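Side-chain contacts in probable ribosomal RNA small subunit methyltransferase (PDB 3DMH), which transfers a methyl group from S-adenosylmethionine to the N2 atom of a guanosine in the 16S RNA of the small ribosomal subunit: residues 246-251 against 256-261; 269-274 against 282-287; 221-226 against 299-304. All coordinates share one frame; numbering follows the deposited sequence.

Interaction 1: residues 246-251 against 256-261; sequences ALTLPL and AEVVGV. With SAM (S-adenosylmethionine), chain D.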
# COMPACT_ATOMS: atom_id res chain seq x y z
N ALA A 246 10.70 -9.85 0.69
CA ALA A 246 11.96 -10.13 -0.04
C ALA A 246 13.21 -9.87 0.81
O ALA A 246 14.18 -10.61 0.72
CB ALA A 246 12.02 -9.34 -1.34
N LEU A 247 13.18 -8.82 1.65
CA LEU A 247 14.28 -8.57 2.61
C LEU A 247 14.04 -9.27 3.95
O LEU A 247 14.97 -9.77 4.58
CB LEU A 247 14.48 -7.07 2.84
CG LEU A 247 14.69 -6.20 1.60
CD1 LEU A 247 14.84 -4.73 1.96
CD2 LEU A 247 15.90 -6.67 0.78
N THR A 248 12.78 -9.26 4.37
CA THR A 248 12.39 -9.76 5.69
C THR A 248 12.72 -11.23 5.90
O THR A 248 13.28 -11.60 6.93
CB THR A 248 10.87 -9.59 5.90
OG1 THR A 248 10.42 -8.34 5.32
CG2 THR A 248 10.51 -9.72 7.40
N LEU A 249 12.35 -12.07 4.94
CA LEU A 249 12.53 -13.52 5.11
C LEU A 249 14.01 -13.91 5.19
O LEU A 249 14.40 -14.59 6.14
CB LEU A 249 11.78 -14.33 4.04
CG LEU A 249 10.36 -14.79 4.43
CD1 LEU A 249 9.38 -13.63 4.56
CD2 LEU A 249 9.83 -15.82 3.43
N PRO A 250 14.84 -13.46 4.21
CA PRO A 250 16.27 -13.77 4.30
C PRO A 250 16.91 -13.26 5.59
O PRO A 250 17.67 -13.99 6.21
CB PRO A 250 16.86 -13.05 3.09
CG PRO A 250 15.76 -13.03 2.11
CD PRO A 250 14.53 -12.75 2.95
N LEU A 251 16.59 -12.03 6.00
CA LEU A 251 17.17 -11.52 7.24
C LEU A 251 16.75 -12.33 8.48
O LEU A 251 17.56 -12.54 9.39
CB LEU A 251 16.90 -10.02 7.41
CG LEU A 251 17.64 -9.14 6.38
CD1 LEU A 251 17.07 -7.74 6.41
CD2 LEU A 251 19.16 -9.14 6.58
N ALA A 256 18.34 -12.72 12.36
CA ALA A 256 17.96 -11.40 12.85
C ALA A 256 16.60 -11.48 13.52
O ALA A 256 15.76 -12.32 13.16
CB ALA A 256 17.91 -10.41 11.69
N GLU A 257 16.37 -10.58 14.47
CA GLU A 257 15.04 -10.38 15.06
C GLU A 257 14.37 -9.22 14.33
O GLU A 257 14.59 -8.06 14.66
CB GLU A 257 15.16 -10.12 16.56
CG GLU A 257 16.02 -11.18 17.27
CD GLU A 257 16.21 -10.94 18.76
OE1 GLU A 257 15.53 -10.07 19.35
OE2 GLU A 257 17.06 -11.63 19.36
N VAL A 258 13.55 -9.56 13.32
CA VAL A 258 13.06 -8.61 12.32
C VAL A 258 11.66 -8.11 12.62
O VAL A 258 10.78 -8.90 12.99
CB VAL A 258 13.08 -9.23 10.90
CG1 VAL A 258 12.86 -8.15 9.86
CG2 VAL A 258 14.40 -9.94 10.62
N VAL A 259 11.50 -6.79 12.47
CA VAL A 259 10.20 -6.13 12.49
C VAL A 259 10.00 -5.54 11.10
O VAL A 259 10.85 -4.77 10.65
CB VAL A 259 10.14 -4.98 13.49
CG1 VAL A 259 8.78 -4.26 13.41
CG2 VAL A 259 10.37 -5.49 14.90
N GLY A 260 8.93 -5.94 10.41
CA GLY A 260 8.59 -5.36 9.10
C GLY A 260 7.45 -4.41 9.34
O GLY A 260 6.51 -4.74 10.06
N VAL A 261 7.55 -3.20 8.77
CA VAL A 261 6.43 -2.25 8.76
C VAL A 261 6.00 -2.06 7.32
O VAL A 261 6.82 -1.94 6.42
CB VAL A 261 6.74 -0.90 9.43
CG1 VAL A 261 6.89 -1.09 10.95
CG2 VAL A 261 7.98 -0.18 8.87
N SAM D . 10.68 -4.58 0.85
CA SAM D . 9.88 -5.17 -0.28
C SAM D . 10.83 -5.68 -1.34
O SAM D . 12.01 -5.32 -1.23
OXT SAM D . 10.40 -6.38 -2.27
CB SAM D . 8.96 -4.12 -0.92
CG SAM D . 9.66 -2.89 -1.50
SD SAM D . 8.47 -1.78 -2.33
CE SAM D . 9.56 -0.86 -3.45
C5' SAM D . 8.08 -0.49 -1.11
C4' SAM D . 7.09 -0.96 -0.06
O4' SAM D . 6.81 0.19 0.73
C3' SAM D . 5.76 -1.49 -0.61
O3' SAM D . 5.47 -2.79 -0.13
C2' SAM D . 4.74 -0.44 -0.14
O2' SAM D . 3.43 -0.92 0.08
C1' SAM D . 5.46 0.05 1.12
N9 SAM D . 4.93 1.32 1.58
C8 SAM D . 4.39 2.37 0.84
N7 SAM D . 4.04 3.37 1.68
C5 SAM D . 4.35 2.96 2.96
C6 SAM D . 4.18 3.54 4.22
N6 SAM D . 3.60 4.74 4.37
N1 SAM D . 4.61 2.83 5.32
C2 SAM D . 5.18 1.58 5.20
N3 SAM D . 5.30 0.96 3.96
C4 SAM D . 4.90 1.67 2.88

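Interaction 2: residues 269-274 against 282-287; sequences LSLQKG and AQALHS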
# COMPACT_ATOMS: atom_id res chain seq x y z
N LEU A 269 -0.45 -9.27 4.98
CA LEU A 269 -0.95 -10.66 4.99
C LEU A 269 -0.06 -11.57 4.17
O LEU A 269 0.15 -12.74 4.53
CB LEU A 269 -2.38 -10.73 4.46
CG LEU A 269 -3.40 -9.97 5.32
CD1 LEU A 269 -4.75 -9.88 4.61
CD2 LEU A 269 -3.59 -10.62 6.70
N SER A 270 0.46 -11.03 3.08
CA SER A 270 1.41 -11.77 2.24
C SER A 270 2.68 -12.14 3.00
O SER A 270 3.10 -13.31 2.98
CB SER A 270 1.76 -10.97 0.99
OG SER A 270 0.59 -10.74 0.22
N LEU A 271 3.27 -11.15 3.68
CA LEU A 271 4.43 -11.42 4.52
C LEU A 271 4.13 -12.48 5.59
O LEU A 271 4.94 -13.36 5.82
CB LEU A 271 4.89 -10.12 5.19
CG LEU A 271 6.03 -10.22 6.22
CD1 LEU A 271 7.28 -10.88 5.60
CD2 LEU A 271 6.35 -8.84 6.78
N GLN A 272 2.96 -12.38 6.24
CA GLN A 272 2.61 -13.33 7.29
C GLN A 272 2.55 -14.76 6.74
O GLN A 272 3.05 -15.70 7.38
CB GLN A 272 1.30 -12.92 7.96
CG GLN A 272 1.48 -11.71 8.87
CD GLN A 272 0.19 -11.12 9.41
OE1 GLN A 272 -0.90 -11.38 8.89
NE2 GLN A 272 0.30 -10.30 10.44
N LYS A 273 1.95 -14.92 5.56
CA LYS A 273 1.85 -16.26 4.96
C LYS A 273 3.23 -16.78 4.56
O LYS A 273 3.53 -17.96 4.78
CB LYS A 273 0.90 -16.28 3.76
CG LYS A 273 0.67 -17.69 3.16
CD LYS A 273 -0.50 -17.71 2.20
CE LYS A 273 -0.64 -19.08 1.52
NZ LYS A 273 -1.86 -19.14 0.66
N GLY A 274 4.06 -15.89 4.01
CA GLY A 274 5.43 -16.30 3.64
C GLY A 274 6.27 -16.72 4.83
O GLY A 274 6.97 -17.74 4.77
N ALA A 282 8.92 -13.43 12.41
CA ALA A 282 9.16 -11.98 12.39
C ALA A 282 7.85 -11.27 12.70
O ALA A 282 6.77 -11.85 12.58
CB ALA A 282 9.70 -11.53 11.02
N GLN A 283 7.95 -10.01 13.11
CA GLN A 283 6.77 -9.20 13.35
C GLN A 283 6.42 -8.54 12.05
O GLN A 283 7.26 -7.88 11.45
CB GLN A 283 7.03 -8.15 14.42
CG GLN A 283 7.35 -8.76 15.78
CD GLN A 283 7.51 -7.71 16.85
OE1 GLN A 283 6.54 -7.02 17.20
NE2 GLN A 283 8.71 -7.57 17.36
N ALA A 284 5.19 -8.76 11.62
CA ALA A 284 4.72 -8.23 10.35
C ALA A 284 3.65 -7.20 10.67
O ALA A 284 2.47 -7.55 10.82
CB ALA A 284 4.15 -9.34 9.48
N LEU A 285 4.06 -5.94 10.77
CA LEU A 285 3.15 -4.91 11.28
C LEU A 285 2.53 -4.13 10.16
O LEU A 285 3.19 -3.73 9.22
CB LEU A 285 3.89 -3.95 12.22
CG LEU A 285 4.67 -4.62 13.35
CD1 LEU A 285 5.28 -3.54 14.19
CD2 LEU A 285 3.75 -5.48 14.17
N HIS A 286 1.23 -3.90 10.32
CA HIS A 286 0.49 -3.02 9.45
C HIS A 286 0.65 -1.62 10.03
O HIS A 286 0.10 -1.31 11.08
CB HIS A 286 -0.97 -3.48 9.39
CG HIS A 286 -1.78 -2.78 8.34
ND1 HIS A 286 -3.15 -2.65 8.38
CD2 HIS A 286 -1.38 -2.18 7.19
CE1 HIS A 286 -3.57 -2.00 7.31
NE2 HIS A 286 -2.51 -1.69 6.57
N SER A 287 1.40 -0.78 9.34
CA SER A 287 1.90 0.46 9.92
C SER A 287 2.18 1.48 8.83
O SER A 287 2.70 1.13 7.77
CB SER A 287 3.23 0.15 10.60
OG SER A 287 3.72 1.27 11.34

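Interaction 3: residues 221-226 against 299-304; sequences EALQER and FDIIVT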
# COMPACT_ATOMS: atom_id res chain seq x y z
N GLU A 221 22.85 -8.56 -1.13
CA GLU A 221 24.24 -8.86 -1.50
C GLU A 221 25.20 -7.85 -0.86
O GLU A 221 26.21 -8.25 -0.28
CB GLU A 221 24.39 -8.90 -3.02
CG GLU A 221 23.63 -10.07 -3.63
CD GLU A 221 23.48 -9.97 -5.14
OE1 GLU A 221 23.61 -8.85 -5.70
OE2 GLU A 221 23.21 -11.01 -5.77
N ALA A 222 24.86 -6.57 -0.94
CA ALA A 222 25.70 -5.51 -0.37
C ALA A 222 25.78 -5.67 1.15
O ALA A 222 26.85 -5.51 1.74
CB ALA A 222 25.15 -4.14 -0.72
N LEU A 223 24.63 -6.00 1.75
CA LEU A 223 24.53 -6.20 3.19
C LEU A 223 25.40 -7.35 3.65
O LEU A 223 26.21 -7.19 4.57
CB LEU A 223 23.06 -6.42 3.61
CG LEU A 223 22.75 -6.54 5.10
CD1 LEU A 223 21.37 -5.97 5.38
CD2 LEU A 223 22.85 -7.98 5.60
N GLN A 224 25.26 -8.51 3.00
CA GLN A 224 26.05 -9.68 3.38
C GLN A 224 27.55 -9.45 3.17
O GLN A 224 28.37 -9.92 3.97
CB GLN A 224 25.59 -10.95 2.68
CG GLN A 224 26.43 -12.18 3.10
CD GLN A 224 25.77 -13.51 2.84
OE1 GLN A 224 26.17 -14.24 1.93
NE2 GLN A 224 24.78 -13.86 3.65
N GLU A 225 27.92 -8.73 2.12
CA GLU A 225 29.33 -8.45 1.85
C GLU A 225 29.92 -7.53 2.92
O GLU A 225 31.06 -7.72 3.35
CB GLU A 225 29.53 -7.83 0.46
CG GLU A 225 29.33 -8.80 -0.69
CD GLU A 225 29.32 -8.14 -2.05
OE1 GLU A 225 29.42 -6.89 -2.13
OE2 GLU A 225 29.22 -8.87 -3.06
N ARG A 226 29.12 -6.56 3.34
CA ARG A 226 29.53 -5.57 4.34
C ARG A 226 29.61 -6.17 5.75
O ARG A 226 30.61 -5.97 6.45
CB ARG A 226 28.57 -4.38 4.30
CG ARG A 226 28.77 -3.33 5.39
CD ARG A 226 29.63 -2.20 4.91
NE ARG A 226 30.03 -1.32 6.01
CZ ARG A 226 30.77 -0.22 5.86
NH1 ARG A 226 31.17 0.16 4.66
NH2 ARG A 226 31.09 0.50 6.93
N PHE A 299 16.85 0.05 16.82
CA PHE A 299 17.30 -1.10 16.04
C PHE A 299 18.79 -1.02 15.78
O PHE A 299 19.38 0.06 15.85
CB PHE A 299 16.51 -1.18 14.73
CG PHE A 299 15.02 -1.33 14.94
CD1 PHE A 299 14.44 -2.59 15.01
CD2 PHE A 299 14.21 -0.20 15.14
CE1 PHE A 299 13.08 -2.74 15.23
CE2 PHE A 299 12.84 -0.34 15.39
CZ PHE A 299 12.27 -1.61 15.44
N ASP A 300 19.37 -2.18 15.47
CA ASP A 300 20.78 -2.30 15.09
C ASP A 300 20.98 -2.12 13.58
O ASP A 300 22.01 -1.60 13.14
CB ASP A 300 21.31 -3.68 15.51
CG ASP A 300 21.08 -3.97 16.99
OD1 ASP A 300 21.49 -3.14 17.83
OD2 ASP A 300 20.49 -5.04 17.30
N ILE A 301 20.01 -2.59 12.80
CA ILE A 301 20.12 -2.55 11.34
C ILE A 301 18.76 -2.15 10.79
O ILE A 301 17.74 -2.70 11.21
CB ILE A 301 20.49 -3.93 10.75
CG1 ILE A 301 21.87 -4.37 11.25
CG2 ILE A 301 20.49 -3.92 9.23
CD1 ILE A 301 22.16 -5.84 11.01
N ILE A 302 18.74 -1.20 9.86
CA ILE A 302 17.50 -0.83 9.18
C ILE A 302 17.71 -0.92 7.68
O ILE A 302 18.74 -0.47 7.16
CB ILE A 302 17.03 0.58 9.59
CG1 ILE A 302 16.72 0.56 11.09
CG2 ILE A 302 15.79 1.00 8.76
CD1 ILE A 302 16.15 1.85 11.65
N VAL A 303 16.79 -1.60 7.00
CA VAL A 303 16.93 -1.81 5.55
C VAL A 303 15.69 -1.28 4.87
O VAL A 303 14.59 -1.31 5.44
CB VAL A 303 17.12 -3.31 5.17
CG1 VAL A 303 18.39 -3.87 5.80
CG2 VAL A 303 15.89 -4.15 5.60
N THR A 304 15.86 -0.81 3.63
CA THR A 304 14.69 -0.40 2.88
C THR A 304 14.94 -0.38 1.38
O THR A 304 16.01 0.02 0.93
CB THR A 304 14.14 0.98 3.35
OG1 THR A 304 12.89 1.25 2.69
CG2 THR A 304 15.14 2.13 3.05

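Interaction 1: residues 246-251 against 256-261
Leu251 meets Ala256 through the backbone and Val258 through the side chain, and this end of the contact is drawn together most closely. Leu251 O accepts the amide hydrogen of Ala256 N at 3.1 Å; the bond is moderately bent, with an N-H...O angle of 152°, and the donor lies a little out of the carbonyl plane. The same oxygen lies 3.2 Å from Ala256 CB, so the methyl group is pressed against the carbonyl that holds its own amide. Further along, the two branches of Val258 divide the work. CG2 lies 4.1 Å from Leu251 CB, while CG1 reaches Thr248 CG2 at 3.7 Å, the two side chains crossing obliquely. With chi1 of Thr248 at -39°, its CG2 stands anti to the backbone N and meets the valine, while OG1, beside the N, is hydrogen-bonded to Asp239 on the adjoining strand 236-240.

The packing opens out from there. At Gly260 the strand offers no side chain, and its CA is 6.7 Å from that of Thr248. Glu257 is exposed, and its side chain sets off away from the helix. In the loop leading into the helix, Ala246 CB approaches S-adenosylmethionine OXT at 3.5 Å, beside the cofactor's carboxylate. Strand 236-240, helix 248-253 and strand 257-262 form a beta-alpha-beta crossover of the Rossmann-like methyltransferase fold.

Interaction 2: residues 269-274 against 282-287
Leu271 and Gln272 reach the methyl group of Ala284 through different first torsions. In Leu271, chi1 of 174° swings CG to the side opposite the backbone N, and with chi2 at 57° for CD1, CD2 is left trans to CA and reaches the strand; in Gln272, chi1 of -74° places CG beside its own N, and the chain runs out extended from there. Both side chains close on Ala284 CB, Leu271 CD2 at 3.5 Å and Gln272 CG at 3.6 Å, so the aliphatic part of the glutamine does the work of an apolar neighbour. The leucine also leans on the backbone, with CD2 4.0 Å from Ala284 CA. At the far end of the glutamine, the amide NE2 comes to 3.5 Å from Ala284 O, an approach too long to count as a hydrogen bond.

The pairing belongs to the beta-alpha-beta unit in which strand 257-262 leads through helix 265-277 into strand 283-286, the outermost strand at this end of the Rossmann-like sheet. The small side chain of Ala284 is consistent with the close approach, the CA atoms of Gln272 and Ala284 being 6.3 Å apart. Burial is uneven: Leu271 is enclosed and also packs on Thr248 and Leu249 of the preceding helix, whereas Gln272 and Ala284 remain partly exposed. Beyond the strand, Ser287 touches S-adenosylmethionine, and its OG is hydrogen-bonded to Val289 O and Ala292 N.

Interaction 3: residues 221-226 against 299-304
Segment 221-226 of helix 214-227 passes over segment 299-304 at some distance, the nearest CA atoms, those of Leu223 and Val303, being 9.1 Å apart, and no backbone hydrogen bond joins the two. The gap is bridged almost entirely by one long side chain. Leu223 has its CG swung away from the backbone N (chi1 -175°), which carries the isobutyl group outward from the helix so that CD1 leads. That methyl meets Val303 CG1 at 3.7 Å, and the two side chains cross at about a right angle, a point contact between branches and not a run alongside. Ile301, two residues earlier on the same face of the strand, comes in as a second and looser partner: its CG2 is 4.4 Å from the same Leu223 CD1. One methyl of the helix is therefore set against two branched residues of the strand.

All three residues are buried and the contact is wholly apolar, but it is small, with only 79 Å² hidden counting both sides. Leu223 also packs on Val232 and, through CD2, on Leu251 of helix 248-253, and Val303 CG2 meets both Leu247 and Leu251. On the opposite face of the strand, Ile302 packs on Ala326 and Arg329 of helix 317-329. Strand 299-304, with strands 236-240 and 334-340 beside it in the sheet, thus lies between helices on both faces, the alpha/beta/alpha layering of the Rossmann-like fold.

Interactions 1 and 2 belong to successive beta-alpha-beta units and meet directly: Gly260 N and O probably hydrogen-bond to Gln283 O and Leu285 N, joining their strands, while Leu249 and Leu271 pack helix to helix. Interaction 3 joins elements far apart in sequence and touches interaction 1 through Leu247, Leu251, Leu223 and Val303, but not interaction 2. Place in the sheet matches chemistry. Interactions 1 and 3 are buried; the first adds a backbone hydrogen bond to its apolar packing, closing the short connection from helix to strand, and the third is methyl against methyl. Interaction 2, at the sheet's edge, is partly open and includes a glutamine.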